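Local coordinates for 1-acyl-sn-glycerol-3-phosphate acyltransferase (Thermotoga maritima, PDB 5KYM), which catalyses the transfer of an acyl group to 1-acyl-sn-glycerol 3-phosphate (lysophosphatidic acid), making phosphatidic acid within the membrane bilayer, at residues F15-Y20 and F57-S62; V22-F27 and L46-K51; V64-S69 and L94-T99; V81-S86 and E232-G237. One frame throughout, in Å; residues are numbered along the deposited sequence.

How the contacts relate
Contacts 1 and 2 pair helix 2-34 with helix 38-59, about 13 Å apart between centres, and both lie against bound lipid; Y20 O of contact 1 and G25 N of contact 2 are 2.9 Å apart, a probable hydrogen bond within the first helix. Contact 3 carries the hairpin into the acyltransferase domain: V64 CG2 packs on F57 CG of contact 1 at 3.6 Å, while T99 OG1 lies 3.4 Å from L46 CD2 of contact 2. Contact 4, about 14 Å from contact 3 between centres, reaches the same five-stranded sheet and includes H84 of the HX4D motif. Contacts 2 and 4 lie about 28 Å apart, centre to centre, on opposite sides of the chain's centre.

Contact 1: residues F15-Y20 and F57-S62; sequences FIATVY and FTWLFS. With HGX (1-heptadecanoyl-2-tridecanoyl-3-glycerol-phosphonyl choline), chain D.
W59 reaches from the end of helix 38-59 to helix 2-34, where I16, A17 and Y20 receive its indole. Methyl CG2 of I16 sits above the middle of the benzo ring, 3.6 Å from that ring's centroid and 17° off its normal, a CH-pi contact. I16 CG1 stands beside the backbone N (chi1 -71°), which leaves CG2 anti to it, facing the indole. One turn on, Y20 has CG anti to its N, which swings a ring face out to the indole. The benzo edge of W59 points into it in a T-shaped pair, centroids 5.1 Å apart and planes at 65°. The leading atom is W59 CH2, 3.6 Å from Y20 CG, over the rim near CB. A17 is small enough to let the indole corner approach the backbone, with W59 CZ3 3.7 Å from A17 CA.

Lipid borders the same group. The ester carbonyl oxygen O11 of HGX (chain D) lies at the indole edge, 3.6 Å from W59 NE1, and the acyl chain runs past Y20 CD2, 3.8 Å from C14, to end near F15 and V19. Y20 OH also makes a weak hydrogen bond to R55, whose NE binds lipid.

No hydrogen bond joins the two segments; shape, CH-pi and ring-edge contacts carry the joint. The NE1 edge of W59 faces the lipid ester while Y20 OH turns to R55, consistent with aromatic residues at a membrane interface.

Contact 2: residues V22-F27 and L46-K51; sequences VFYGGF and LKEIEK. With DD9 (nonane), chain F; HGX (1-heptadecanoyl-2-tridecanoyl-3-glycerol-phosphonyl choline), chain C.
Y24 and E48 carry the polar part of this contact. The phenol of Y24 donates to E48 OE1, with OH and OE1 2.6 Å apart. The oxygen lies at the edge of the tyrosine ring, in its plane, yet the phenol comes to it from above the carboxylate, 76° out of that plane, because ring and carboxylate are turned almost perpendicular.

The ionic part belongs to helix 38-59 itself. K51, nearly one turn after E48, forms a salt bridge from NZ to E48 OE2 at 2.7 Å, meeting the syn lone pair. The E48 chain is folded about its CB-CG bond (chi2 -51°), which brings its acid group back toward K51 while still presenting OE1 to Y24. With an alanine in place of E48, the Y24 hydroxyl would probably lose its acceptor and K51 its counter-charge, and this polar tie between the helices would probably be lost.

Apolar contacts are made mostly to lipid. Nonane ends between the helices, its C1 3.6 Å from Y24 CD2; G25, lacking a side chain, lets the alkane lie on its backbone, with C2 3.9 Å from G25 CA. F27 has carbon C35 of a second HGX molecule (chain C) over one face, and that lipid's other acyl chain meets F27 CZ through C13 at 3.4 Å.

A polar bridge between two helices, with nonane and an acyl chain beside it, belongs to the N-terminal two-helix motif of this PlsC, which positions the active site for catalysis within the bilayer.

Contact 3: residues V64-S69 and L94-T99; sequences VVVEGS and LGFVAT
The ring of F96 lies beneath V64, whose methyl CG1 stands over its centre, 3.4 Å from the centroid and 11° off the normal, a CH-pi contact. The two side chains approach from opposite directions, F96 from segment 94-99 and V64 from the strand. Having CG1 anti to the backbone N (chi1 177°) points that methyl at the ring, while CB and CG2 settle near the far rim around CZ. V66 meets F96 differently: its CG2 comes in at a slant, 3.5 Å from F96 CD1, close to where the ring joins its stem.

Both valines face F96 because they are two apart on extended strand 64-67, an outermost strand of the mixed five-stranded sheet in this alpha/beta acyltransferase domain; V65 between them faces away and packs on F208. Branched valines suit the strand backbone and give short, stiff knobs for a flat ring. F96 also touches L209 of the neighbouring strand and makes a cation-pi contact with K54 of helix 38-59. Replacing F96 with a serine would probably leave the methyls of V64 and V66 facing a gap and deprive K54 of its aromatic partner. K54 also donates to G95 O, and V64 reaches helix 38-59 through F57.

Contact 4: residues V81-S86 and E232-G237; sequences VANHQS and EVVKRG
Helix 223-243 passes residues 81-83 with A82 and V234 closest in backbone, their CA atoms 6.8 Å apart. V234 fills the space between them with its two methyls. CG2 lies against the peptide of V81, 3.9 Å from V81 O. CG1, anti to its own backbone N (chi1 180°), goes two residues on, to N83, 3.7 Å from N83 N and 3.8 Å from N83 OD1. Touching two successive peptide groups takes both branches, so valine suits this place: it is short enough for a close approach of helix and chain and wide enough to span it. A82 turns its methyl away from the helix and keeps the strand slim here.

N83 points its CB toward the helix, but its amide is not bonded to V234. With CG set between the backbone N and the carbonyl carbon (chi1 64°), OD1 accepts a hydrogen bond from I188 N, so the oxygen beside the V234 methyl is satisfied although it is buried. The contact across the two segments is therefore van der Waals packing, with the polar group held by the sheet. H84 follows at once. It belongs to the HX4D motif of the family, and its ND1 is hydrogen-bonded to D89 OD2, the motif's aspartate.

Strand 79-82 runs parallel between strands 183-189 and 151-153, V81 pairing with L184 and V186, and A82 with V153. Helix 223-243 packs against it, touching V81 through V230 and N83 through V238, while V234 O accepts a hydrogen bond from S187 OG in the adjacent strand.

Contact 1: residues F15-Y20 and F57-S62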
# COMPACT_ATOMS: atom_id res chain seq x y z
N PHE A 15 -4.25 13.95 -14.89
CA PHE A 15 -4.36 13.68 -16.30
C PHE A 15 -3.53 12.43 -16.66
O PHE A 15 -4.06 11.42 -17.11
CB PHE A 15 -3.90 14.87 -17.10
CG PHE A 15 -3.94 14.62 -18.58
CD1 PHE A 15 -5.15 14.56 -19.25
CD2 PHE A 15 -2.77 14.42 -19.29
CE1 PHE A 15 -5.20 14.31 -20.59
CE2 PHE A 15 -2.81 14.17 -20.67
CZ PHE A 15 -4.03 14.12 -21.30
N ILE A 16 -2.24 12.50 -16.39
CA ILE A 16 -1.35 11.41 -16.66
C ILE A 16 -1.77 10.14 -15.95
O ILE A 16 -1.84 9.09 -16.55
CB ILE A 16 0.10 11.75 -16.25
CG1 ILE A 16 0.65 12.78 -17.23
CG2 ILE A 16 1.01 10.51 -16.27
CD1 ILE A 16 1.81 13.55 -16.65
N ALA A 17 -2.02 10.24 -14.66
CA ALA A 17 -2.48 9.09 -13.88
C ALA A 17 -3.73 8.42 -14.44
O ALA A 17 -3.85 7.20 -14.38
CB ALA A 17 -2.74 9.51 -12.46
N THR A 18 -4.65 9.20 -15.00
CA THR A 18 -5.89 8.64 -15.50
C THR A 18 -5.69 7.99 -16.85
O THR A 18 -6.07 6.85 -17.08
CB THR A 18 -6.95 9.71 -15.62
OG1 THR A 18 -7.10 10.35 -14.36
CG2 THR A 18 -8.27 9.05 -15.99
N VAL A 19 -5.06 8.71 -17.75
CA VAL A 19 -4.70 8.12 -19.02
C VAL A 19 -3.82 6.88 -18.83
O VAL A 19 -3.96 5.91 -19.56
CB VAL A 19 -3.98 9.11 -19.95
CG1 VAL A 19 -3.51 8.41 -21.19
CG2 VAL A 19 -4.92 10.23 -20.36
N TYR A 20 -2.93 6.90 -17.85
CA TYR A 20 -2.01 5.80 -17.67
C TYR A 20 -2.79 4.58 -17.15
O TYR A 20 -2.72 3.47 -17.76
CB TYR A 20 -0.85 6.21 -16.79
CG TYR A 20 0.28 5.18 -16.65
CD1 TYR A 20 0.16 4.13 -15.77
CD2 TYR A 20 1.47 5.32 -17.31
CE1 TYR A 20 1.18 3.21 -15.60
CE2 TYR A 20 2.51 4.41 -17.13
CZ TYR A 20 2.36 3.33 -16.29
OH TYR A 20 3.33 2.32 -16.05
N PHE A 57 5.21 8.52 -8.20
CA PHE A 57 5.91 9.51 -7.44
C PHE A 57 6.74 10.39 -8.36
O PHE A 57 6.93 11.57 -8.04
CB PHE A 57 6.69 8.90 -6.28
CG PHE A 57 5.81 8.36 -5.25
CD1 PHE A 57 5.20 7.15 -5.44
CD2 PHE A 57 5.49 9.09 -4.14
CE1 PHE A 57 4.28 6.67 -4.54
CE2 PHE A 57 4.54 8.63 -3.23
CZ PHE A 57 3.93 7.41 -3.44
N THR A 58 7.16 9.89 -9.52
CA THR A 58 7.90 10.75 -10.46
C THR A 58 6.98 11.78 -11.07
O THR A 58 7.34 12.93 -11.16
CB THR A 58 8.66 10.03 -11.56
OG1 THR A 58 7.78 9.74 -12.63
CG2 THR A 58 9.30 8.79 -11.09
N TRP A 59 5.76 11.40 -11.40
CA TRP A 59 4.80 12.40 -11.83
C TRP A 59 4.58 13.57 -10.82
O TRP A 59 4.13 14.64 -11.19
CB TRP A 59 3.49 11.75 -12.17
CG TRP A 59 3.62 10.67 -13.08
CD1 TRP A 59 4.56 10.49 -14.01
CD2 TRP A 59 2.74 9.57 -13.19
NE1 TRP A 59 4.36 9.32 -14.71
CE2 TRP A 59 3.22 8.75 -14.23
CE3 TRP A 59 1.59 9.18 -12.52
CZ2 TRP A 59 2.58 7.57 -14.61
CZ3 TRP A 59 0.95 8.01 -12.88
CH2 TRP A 59 1.44 7.21 -13.90
N LEU A 60 4.85 13.30 -9.55
CA LEU A 60 4.80 14.33 -8.48
C LEU A 60 6.15 14.98 -8.16
O LEU A 60 6.24 15.84 -7.26
CB LEU A 60 4.16 13.73 -7.20
CG LEU A 60 2.73 13.24 -7.44
CD1 LEU A 60 2.22 12.38 -6.32
CD2 LEU A 60 1.80 14.40 -7.62
N PHE A 61 7.19 14.64 -8.91
CA PHE A 61 8.53 15.19 -8.63
C PHE A 61 8.87 15.04 -7.14
O PHE A 61 9.34 15.98 -6.49
CB PHE A 61 8.64 16.68 -9.08
CG PHE A 61 8.20 16.88 -10.51
CD1 PHE A 61 9.07 16.64 -11.55
CD2 PHE A 61 6.89 17.24 -10.82
CE1 PHE A 61 8.67 16.73 -12.85
CE2 PHE A 61 6.46 17.35 -12.12
CZ PHE A 61 7.35 17.07 -13.13
N SER A 62 8.60 13.83 -6.60
CA SER A 62 8.77 13.50 -5.20
C SER A 62 9.67 12.30 -5.07
O SER A 62 9.35 11.28 -5.71
CB SER A 62 7.39 13.21 -4.60
OG SER A 62 6.62 14.41 -4.45
O11 HGX D . 6.68 7.89 -17.07
C11 HGX D . 6.07 7.49 -18.07
C12 HGX D . 4.57 7.67 -18.20
C13 HGX D . 4.09 7.89 -19.63
C14 HGX D . 2.57 8.11 -19.69
C15 HGX D . 2.16 9.07 -20.81
C16 HGX D . 0.67 9.44 -20.88
C17 HGX D . 0.47 10.78 -21.60
C18 HGX D . -0.95 11.06 -22.09
O3 HGX D . 6.76 6.81 -19.16
C3 HGX D . 7.80 5.84 -18.98
C2 HGX D . 9.09 6.19 -19.77
C1 HGX D . 10.39 6.20 -18.92
O3P HGX D . 10.25 6.46 -17.50
O2 HGX D . 8.90 7.44 -20.49
C31 HGX D . 8.52 7.32 -21.91
O31 HGX D . 9.44 7.13 -22.69
C32 HGX D . 7.08 7.38 -22.44
C33 HGX D . 6.58 8.75 -22.91
C34 HGX D . 5.23 8.67 -23.66
C35 HGX D . 4.50 10.02 -23.73
C36 HGX D . 3.79 10.33 -25.05
C37 HGX D . 2.94 11.63 -25.08
C38 HGX D . 2.53 12.05 -26.52
C39 HGX D . 1.39 13.11 -26.65
C40 HGX D . 1.12 13.61 -28.08
O1 HGX D . 12.45 5.44 -16.73
P1 HGX D . 11.01 5.64 -16.31
O4 HGX D . 10.20 4.40 -15.99
O5 HGX D . 10.93 6.58 -14.97
C4 HGX D . 12.05 6.98 -14.16
C5 HGX D . 12.41 5.90 -13.13

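Contact 2: residues V22-F27 and L46-K51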
# COMPACT_ATOMS: atom_id res chain seq x y z
N VAL A 22 -6.05 3.90 -17.19
CA VAL A 22 -7.17 3.43 -18.01
C VAL A 22 -6.68 2.88 -19.35
O VAL A 22 -6.88 1.72 -19.64
CB VAL A 22 -8.25 4.55 -18.13
CG1 VAL A 22 -9.17 4.34 -19.30
CG2 VAL A 22 -9.03 4.68 -16.80
N PHE A 23 -6.00 3.69 -20.14
CA PHE A 23 -5.64 3.27 -21.49
C PHE A 23 -4.40 2.39 -21.53
O PHE A 23 -4.42 1.33 -22.11
CB PHE A 23 -5.50 4.48 -22.45
CG PHE A 23 -6.77 5.29 -22.57
CD1 PHE A 23 -7.05 6.29 -21.65
CD2 PHE A 23 -7.66 5.06 -23.58
CE1 PHE A 23 -8.23 7.02 -21.70
CE2 PHE A 23 -8.84 5.79 -23.67
CZ PHE A 23 -9.13 6.77 -22.72
N TYR A 24 -3.31 2.81 -20.90
CA TYR A 24 -2.13 1.93 -20.86
C TYR A 24 -2.48 0.69 -20.02
O TYR A 24 -2.16 -0.41 -20.39
CB TYR A 24 -0.88 2.68 -20.34
CG TYR A 24 0.32 1.76 -20.27
CD1 TYR A 24 0.81 1.09 -21.40
CD2 TYR A 24 0.94 1.49 -19.06
CE1 TYR A 24 1.86 0.21 -21.30
CE2 TYR A 24 2.01 0.63 -18.98
CZ TYR A 24 2.45 -0.01 -20.09
OH TYR A 24 3.49 -0.90 -19.94
N GLY A 25 -3.19 0.87 -18.91
CA GLY A 25 -3.52 -0.29 -18.07
C GLY A 25 -4.52 -1.24 -18.71
O GLY A 25 -4.51 -2.45 -18.41
N GLY A 26 -5.37 -0.71 -19.58
CA GLY A 26 -6.26 -1.54 -20.34
C GLY A 26 -5.41 -2.38 -21.26
O GLY A 26 -5.51 -3.61 -21.32
N PHE A 27 -4.51 -1.71 -21.93
CA PHE A 27 -3.61 -2.34 -22.85
C PHE A 27 -2.83 -3.43 -22.16
O PHE A 27 -2.57 -4.46 -22.77
CB PHE A 27 -2.72 -1.27 -23.50
CG PHE A 27 -1.69 -1.82 -24.37
CD1 PHE A 27 -2.01 -2.28 -25.61
CD2 PHE A 27 -0.38 -1.94 -23.92
CE1 PHE A 27 -1.03 -2.85 -26.40
CE2 PHE A 27 0.61 -2.51 -24.70
CZ PHE A 27 0.29 -2.96 -25.93
N LEU A 46 2.01 -7.93 -12.95
CA LEU A 46 2.53 -7.54 -11.65
C LEU A 46 3.65 -6.52 -11.74
O LEU A 46 3.73 -5.62 -10.94
CB LEU A 46 2.95 -8.76 -10.80
CG LEU A 46 1.78 -9.51 -10.15
CD1 LEU A 46 2.30 -10.61 -9.28
CD2 LEU A 46 0.82 -8.63 -9.32
N LYS A 47 4.52 -6.66 -12.73
CA LYS A 47 5.67 -5.80 -12.86
C LYS A 47 5.18 -4.45 -13.27
O LYS A 47 5.64 -3.46 -12.73
CB LYS A 47 6.67 -6.39 -13.86
CG LYS A 47 8.04 -5.77 -13.89
CD LYS A 47 8.80 -5.99 -12.57
CE LYS A 47 9.69 -4.81 -12.25
NZ LYS A 47 10.61 -4.48 -13.42
N GLU A 48 4.20 -4.39 -14.16
CA GLU A 48 3.62 -3.11 -14.63
C GLU A 48 2.98 -2.26 -13.54
O GLU A 48 2.99 -1.04 -13.65
CB GLU A 48 2.59 -3.34 -15.75
CG GLU A 48 3.14 -3.70 -17.12
CD GLU A 48 4.20 -2.73 -17.55
OE1 GLU A 48 3.95 -1.48 -17.49
OE2 GLU A 48 5.32 -3.25 -17.84
N ILE A 49 2.36 -2.94 -12.58
CA ILE A 49 1.76 -2.37 -11.39
C ILE A 49 2.83 -1.78 -10.53
O ILE A 49 2.69 -0.66 -10.06
CB ILE A 49 1.00 -3.46 -10.55
CG1 ILE A 49 -0.25 -3.90 -11.33
CG2 ILE A 49 0.63 -3.00 -9.11
CD1 ILE A 49 -0.89 -5.17 -10.81
N GLU A 50 3.86 -2.55 -10.25
CA GLU A 50 4.99 -2.08 -9.49
C GLU A 50 5.56 -0.79 -10.19
O GLU A 50 5.79 0.23 -9.55
CB GLU A 50 5.99 -3.22 -9.35
CG GLU A 50 7.38 -2.80 -8.87
CD GLU A 50 8.36 -3.93 -8.74
OE1 GLU A 50 8.33 -4.83 -9.58
OE2 GLU A 50 9.20 -3.94 -7.81
N LYS A 51 5.70 -0.83 -11.52
CA LYS A 51 6.22 0.31 -12.24
C LYS A 51 5.31 1.50 -12.06
O LYS A 51 5.75 2.60 -11.96
CB LYS A 51 6.41 0.00 -13.71
CG LYS A 51 7.45 -1.09 -13.92
CD LYS A 51 7.29 -1.88 -15.24
CE LYS A 51 7.90 -1.14 -16.39
NZ LYS A 51 7.13 -1.22 -17.63
C1 DD9 F . -0.09 -0.30 -16.08
C2 DD9 F . -1.10 -0.75 -15.04
C3 DD9 F . -1.11 0.24 -13.90
C4 DD9 F . -2.18 -0.16 -12.89
C5 DD9 F . -1.96 0.59 -11.57
C6 DD9 F . -2.91 0.01 -10.53
C7 DD9 F . -3.18 0.89 -9.31
C8 DD9 F . -4.07 0.07 -8.34
C9 DD9 F . -4.85 0.97 -7.37
O11 HGX C . 5.03 -4.20 -29.19
C11 HGX C . 4.02 -3.74 -28.68
C12 HGX C . 3.00 -3.04 -29.58
C13 HGX C . 1.85 -2.34 -28.86
C14 HGX C . 1.17 -1.24 -29.69
C15 HGX C . -0.35 -1.28 -29.50
C16 HGX C . -1.15 -0.15 -30.18
C17 HGX C . -2.64 -0.11 -29.78
C18 HGX C . -3.25 -1.49 -29.50
O3 HGX C . 3.85 -3.89 -27.23
C3 HGX C . 4.90 -4.35 -26.36
C2 HGX C . 5.83 -3.21 -25.92
C1 HGX C . 7.10 -3.78 -25.27
O3P HGX C . 6.82 -4.38 -23.99
O2 HGX C . 5.08 -2.38 -25.03
C31 HGX C . 5.46 -0.96 -24.96
O31 HGX C . 6.63 -0.64 -25.18
C32 HGX C . 4.42 0.09 -24.58
C33 HGX C . 3.42 0.38 -25.71
C34 HGX C . 2.51 1.57 -25.39
C35 HGX C . 1.07 1.32 -25.88
C36 HGX C . -0.01 2.33 -25.42
C37 HGX C . -1.28 2.19 -26.27
C38 HGX C . -2.61 2.62 -25.63
C39 HGX C . -3.81 1.89 -26.28
C40 HGX C . -5.20 2.40 -25.90
O1 HGX C . 8.88 -5.82 -24.13
P1 HGX C . 7.86 -5.30 -23.14
O4 HGX C . 7.07 -6.26 -22.27
O5 HGX C . 8.62 -4.29 -22.11
C4 HGX C . 9.79 -4.65 -21.36
C5 HGX C . 10.74 -3.46 -21.24

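Contact 3: residues V64-S69 and L94-T99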
# COMPACT_ATOMS: atom_id res chain seq x y z
N VAL A 64 11.39 9.00 -3.67
CA VAL A 64 11.13 7.96 -2.70
C VAL A 64 12.48 7.44 -2.17
O VAL A 64 13.44 7.44 -2.88
CB VAL A 64 10.26 6.86 -3.33
CG1 VAL A 64 10.01 5.71 -2.36
CG2 VAL A 64 8.95 7.43 -3.73
N VAL A 65 12.56 7.01 -0.93
CA VAL A 65 13.82 6.41 -0.41
C VAL A 65 13.43 5.29 0.51
O VAL A 65 12.68 5.49 1.45
CB VAL A 65 14.65 7.44 0.41
CG1 VAL A 65 15.84 6.83 1.07
CG2 VAL A 65 15.09 8.56 -0.47
N VAL A 66 13.98 4.11 0.24
CA VAL A 66 13.55 2.84 0.84
C VAL A 66 14.68 2.24 1.64
O VAL A 66 15.78 2.06 1.15
CB VAL A 66 13.17 1.82 -0.23
CG1 VAL A 66 12.37 0.73 0.41
CG2 VAL A 66 12.32 2.48 -1.28
N GLU A 67 14.43 1.88 2.87
CA GLU A 67 15.39 1.03 3.51
C GLU A 67 14.73 -0.21 4.03
O GLU A 67 13.56 -0.24 4.38
CB GLU A 67 16.12 1.81 4.54
CG GLU A 67 15.25 2.22 5.66
CD GLU A 67 16.03 2.89 6.72
OE1 GLU A 67 16.77 2.17 7.46
OE2 GLU A 67 15.85 4.13 6.80
N GLY A 68 15.50 -1.27 4.06
CA GLY A 68 15.05 -2.59 4.51
C GLY A 68 14.38 -3.41 3.44
O GLY A 68 13.61 -4.28 3.77
N SER A 69 14.68 -3.15 2.18
CA SER A 69 14.25 -4.02 1.08
C SER A 69 14.63 -5.46 1.30
O SER A 69 13.84 -6.38 1.09
CB SER A 69 14.82 -3.55 -0.23
OG SER A 69 14.43 -2.20 -0.43
N LEU A 94 2.83 -0.46 -3.21
CA LEU A 94 2.77 -1.27 -4.45
C LEU A 94 4.11 -1.20 -5.19
O LEU A 94 4.65 -2.22 -5.60
CB LEU A 94 1.65 -0.81 -5.37
CG LEU A 94 0.20 -1.21 -5.01
CD1 LEU A 94 -0.90 -0.66 -5.90
CD2 LEU A 94 0.12 -2.72 -5.04
N GLY A 95 4.64 -0.00 -5.31
CA GLY A 95 5.84 0.23 -6.08
C GLY A 95 7.15 -0.08 -5.39
O GLY A 95 8.16 -0.27 -6.05
N PHE A 96 7.14 -0.17 -4.07
CA PHE A 96 8.38 -0.28 -3.33
C PHE A 96 8.43 -1.36 -2.27
O PHE A 96 9.43 -1.48 -1.59
CB PHE A 96 8.66 1.07 -2.66
CG PHE A 96 8.95 2.18 -3.63
CD1 PHE A 96 10.23 2.36 -4.12
CD2 PHE A 96 7.97 3.01 -4.03
CE1 PHE A 96 10.51 3.35 -4.99
CE2 PHE A 96 8.26 4.03 -4.91
CZ PHE A 96 9.53 4.21 -5.37
N VAL A 97 7.37 -2.13 -2.10
CA VAL A 97 7.36 -3.20 -1.09
C VAL A 97 6.72 -4.47 -1.64
O VAL A 97 7.33 -5.53 -1.59
CB VAL A 97 6.57 -2.76 0.14
CG1 VAL A 97 6.57 -3.85 1.20
CG2 VAL A 97 7.06 -1.40 0.63
N ALA A 98 5.51 -4.36 -2.19
CA ALA A 98 4.72 -5.52 -2.53
C ALA A 98 3.50 -5.22 -3.39
O ALA A 98 2.80 -4.27 -3.11
CB ALA A 98 4.29 -6.15 -1.22
N THR A 99 3.23 -6.03 -4.39
CA THR A 99 2.04 -5.86 -5.17
C THR A 99 1.02 -6.84 -4.75
O THR A 99 0.64 -7.75 -5.51
CB THR A 99 2.27 -5.98 -6.68
OG1 THR A 99 2.86 -7.22 -7.02
CG2 THR A 99 3.19 -4.95 -7.11

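Contact 4: residues V81-S86 and E232-G237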
# COMPACT_ATOMS: atom_id res chain seq x y z
N VAL A 81 2.01 -4.45 7.14
CA VAL A 81 1.31 -3.68 8.10
C VAL A 81 2.01 -2.34 8.20
O VAL A 81 3.18 -2.25 8.57
CB VAL A 81 1.19 -4.43 9.42
CG1 VAL A 81 0.69 -3.53 10.57
CG2 VAL A 81 0.25 -5.62 9.21
N ALA A 82 1.27 -1.29 7.84
CA ALA A 82 1.84 0.03 7.70
C ALA A 82 0.98 1.06 8.39
O ALA A 82 -0.23 0.87 8.47
CB ALA A 82 2.01 0.37 6.22
N ASN A 83 1.61 2.15 8.87
CA ASN A 83 0.89 3.41 9.19
C ASN A 83 0.31 4.02 7.90
O ASN A 83 0.79 3.75 6.77
CB ASN A 83 1.74 4.42 9.93
CG ASN A 83 2.89 4.92 9.10
OD1 ASN A 83 3.71 4.13 8.66
ND2 ASN A 83 3.01 6.23 8.90
N HIS A 84 -0.74 4.81 8.07
CA HIS A 84 -1.54 5.32 6.94
C HIS A 84 -1.74 6.82 7.05
O HIS A 84 -2.26 7.32 8.07
CB HIS A 84 -2.90 4.67 6.98
CG HIS A 84 -3.64 4.73 5.70
ND1 HIS A 84 -3.02 4.97 4.50
CD2 HIS A 84 -4.95 4.57 5.43
CE1 HIS A 84 -3.91 4.92 3.54
NE2 HIS A 84 -5.10 4.70 4.07
N GLN A 85 -1.29 7.55 6.05
CA GLN A 85 -1.32 9.01 6.16
C GLN A 85 -1.51 9.72 4.82
O GLN A 85 -1.26 10.92 4.73
CB GLN A 85 -0.04 9.49 6.87
CG GLN A 85 1.25 9.40 6.03
CD GLN A 85 2.47 9.96 6.73
OE1 GLN A 85 3.42 10.38 6.07
NE2 GLN A 85 2.45 9.97 8.07
N SER A 86 -1.95 8.99 3.79
CA SER A 86 -2.20 9.56 2.48
C SER A 86 -2.86 8.58 1.54
O SER A 86 -2.67 7.40 1.67
CB SER A 86 -0.88 10.05 1.87
OG SER A 86 -1.11 10.51 0.57
N GLU A 232 4.50 -0.77 18.03
CA GLU A 232 5.72 -0.04 18.49
C GLU A 232 6.71 -0.01 17.41
O GLU A 232 7.27 1.05 17.17
CB GLU A 232 6.39 -0.50 19.80
CG GLU A 232 5.77 0.03 21.12
CD GLU A 232 4.75 1.20 20.98
OE1 GLU A 232 5.18 2.40 20.95
OE2 GLU A 232 3.51 0.93 20.90
N VAL A 233 6.89 -1.14 16.73
CA VAL A 233 7.86 -1.20 15.58
C VAL A 233 7.59 -0.14 14.50
O VAL A 233 8.49 0.60 14.10
CB VAL A 233 7.90 -2.60 14.91
CG1 VAL A 233 8.75 -2.56 13.65
CG2 VAL A 233 8.41 -3.67 15.88
N VAL A 234 6.34 -0.08 14.07
CA VAL A 234 5.95 0.84 13.03
C VAL A 234 6.13 2.26 13.53
O VAL A 234 6.76 3.09 12.84
CB VAL A 234 4.51 0.64 12.54
CG1 VAL A 234 4.23 1.66 11.44
CG2 VAL A 234 4.29 -0.76 11.99
N LYS A 235 5.58 2.52 14.73
CA LYS A 235 5.65 3.85 15.32
C LYS A 235 7.04 4.40 15.44
O LYS A 235 7.25 5.56 15.12
CB LYS A 235 4.95 3.90 16.68
CG LYS A 235 3.49 4.24 16.58
CD LYS A 235 2.97 4.24 17.98
CE LYS A 235 1.48 4.54 18.02
NZ LYS A 235 1.04 4.79 19.43
N ARG A 236 7.96 3.56 15.93
CA ARG A 236 9.34 3.97 16.11
C ARG A 236 9.96 4.34 14.78
O ARG A 236 10.79 5.24 14.70
CB ARG A 236 10.18 2.90 16.83
CG ARG A 236 11.55 3.42 17.29
CD ARG A 236 12.33 2.47 18.22
NE ARG A 236 12.33 1.06 17.77
CZ ARG A 236 11.51 0.07 18.19
NH1 ARG A 236 10.54 0.28 19.10
NH2 ARG A 236 11.65 -1.15 17.68
N GLY A 237 9.56 3.64 13.73
CA GLY A 237 10.04 3.97 12.40
C GLY A 237 9.66 5.36 11.99
O GLY A 237 10.49 6.16 11.53